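Local atomic coordinates of ALKF (PDB entry 3ZBO), a protein that is of unknown function but is related to the HEAT-like repeat DNA glycosylases AlkC and AlkD and has affinity for branched DNA structures. Residues Ser110-Asn113 against Ile114-Asp117. Residues are numbered along the deposited sequence; the frame is centred on the assembly and turned at random. Where two conformers were deposited one is given.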
loop_
_atom_site.group_PDB
_atom_site.type_symbol
_atom_site.label_atom_id
_atom_site.label_comp_id
_atom_site.label_asym_id
_atom_site.label_seq_id
_atom_site.Cartn_x
_atom_site.Cartn_y
_atom_site.Cartn_z
ATOM N N SER A 110 1.633 -8.155 1.612
ATOM C CA SER A 110 2.855 -8.444 0.818
ATOM C C SER A 110 3.864 -9.255 1.620
ATOM O O SER A 110 4.790 -9.787 0.986
ATOM C CB SER A 110 3.474 -7.079 0.300
ATOM O OG SER A 110 4.100 -6.434 1.384
ATOM N N GLU A 111 3.671 -9.336 2.935
ATOM C CA GLU A 111 4.615 -10.060 3.815
ATOM C C GLU A 111 4.059 -11.430 4.182
ATOM O O GLU A 111 4.694 -12.149 4.975
ATOM C CB GLU A 111 4.883 -9.234 5.066
ATOM C CG GLU A 111 5.767 -7.956 4.803
ATOM C CD GLU A 111 7.153 -8.308 4.269
ATOM O OE1 GLU A 111 7.728 -9.322 4.732
ATOM O OE2 GLU A 111 7.669 -7.585 3.386
ATOM N N SER A 112 2.889 -11.771 3.638
ATOM C CA SER A 112 2.283 -13.051 3.916
ATOM C C SER A 112 2.742 -14.077 2.889
ATOM O O SER A 112 3.432 -13.772 1.927
ATOM C CB SER A 112 0.759 -12.874 3.831
ATOM O OG SER A 112 0.398 -12.927 2.484
ATOM N N ASN A 113 2.225 -15.314 3.056
ATOM C CA ASN A 113 2.460 -16.359 2.087
ATOM C C ASN A 113 1.346 -16.531 1.114
ATOM O O ASN A 113 1.396 -17.452 0.319
ATOM C CB ASN A 113 2.661 -17.713 2.846
ATOM C CG ASN A 113 3.887 -17.704 3.756
ATOM O OD1 ASN A 113 3.855 -18.257 4.896
ATOM N ND2 ASN A 113 4.954 -17.108 3.290
ATOM N N ILE A 114 0.331 -15.646 1.093
ATOM C CA ILE A 114 -0.798 -15.821 0.202
ATOM C C ILE A 114 -1.072 -14.533 -0.574
ATOM O O ILE A 114 -2.151 -14.270 -1.067
ATOM C CB ILE A 114 -2.075 -16.217 0.989
ATOM C CG1 ILE A 114 -2.323 -15.260 2.173
ATOM C CG2 ILE A 114 -1.817 -17.600 1.604
ATOM C CD1 ILE A 114 -3.654 -15.466 2.832
ATOM N N ALA A 115 -0.015 -13.725 -0.759
ATOM C CA ALA A 115 -0.149 -12.365 -1.281
ATOM C C ALA A 115 -0.773 -12.304 -2.655
ATOM O O ALA A 115 -1.765 -11.571 -2.889
ATOM C CB ALA A 115 1.203 -11.656 -1.249
ATOM N N GLN A 116 -0.215 -13.045 -3.643
ATOM C CA GLN A 116 -0.759 -12.911 -4.971
ATOM C C GLN A 116 -2.183 -13.465 -5.072
ATOM O O GLN A 116 -3.021 -12.873 -5.763
ATOM C CB GLN A 116 0.132 -13.606 -6.058
ATOM C CG GLN A 116 1.487 -12.906 -6.240
ATOM C CD GLN A 116 2.266 -13.514 -7.384
ATOM O OE1 GLN A 116 1.739 -13.720 -8.513
ATOM N NE2 GLN A 116 3.587 -13.674 -7.089
ATOM N N ASP A 117 -2.480 -14.560 -4.366
ATOM C CA ASP A 117 -3.836 -15.120 -4.500
ATOM C C ASP A 117 -4.886 -14.119 -3.989
ATOM O O ASP A 117 -5.921 -13.864 -4.620
ATOM C CB ASP A 117 -3.900 -16.381 -3.698
ATOM C CG ASP A 117 -3.189 -17.540 -4.406
ATOM O OD1 ASP A 117 -2.917 -17.432 -5.656
ATOM O OD2 ASP A 117 -2.918 -18.535 -3.707
HETATM O O HOH W 1 3.286 -14.515 -0.811
HETATM O O HOH W 2 -0.639 -19.048 -1.678
#
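The CA atoms of S110 and A115 come within 5.4 Å of each other across a short connection, where the chain leaves helix 98-110 and enters helix 115-124. I114 sits at the N-cap position of the second helix, and the extended backbone at S112 carries the chain out of the helical path between E111 and N113, whose psi values are near zero. The side chain of S112 points into the bend. Its hydroxyl lies between the backbone N and the carbonyl carbon (chi1 81°), which brings OG to 3.1 Å from I114 N; the N-H points almost straight at it, at 164°. While accepting this bond, OG donates to L109 O at the end of the preceding helix. A115 N is close to OG as well, at 3.4 Å, but badly angled for a bond. A115 N reaches a water only weakly, at 3.4 Å; that water donates to S112 O at 2.8 Å. I114 CG1, placed by a chi1 of 51°, packs beside S112 OG at 3.6 Å, and the methyl CB of A115 makes an apolar touch with S110 CA at 4.2 Å. F88 of helix 85-94 touches both S112 and I114, while C137 and L141 of helix 128-144 pack on A115. A second water donates to N113 O and to D117 OD2, linking the connection to the first turn of the helix. The buried S112 hydroxyl, with R145 NH2 bonded to the carbonyls of S110 and S112, is consistent with a well-defined connection between consecutive helices of a protein related to the HEAT-like repeat glycosylases.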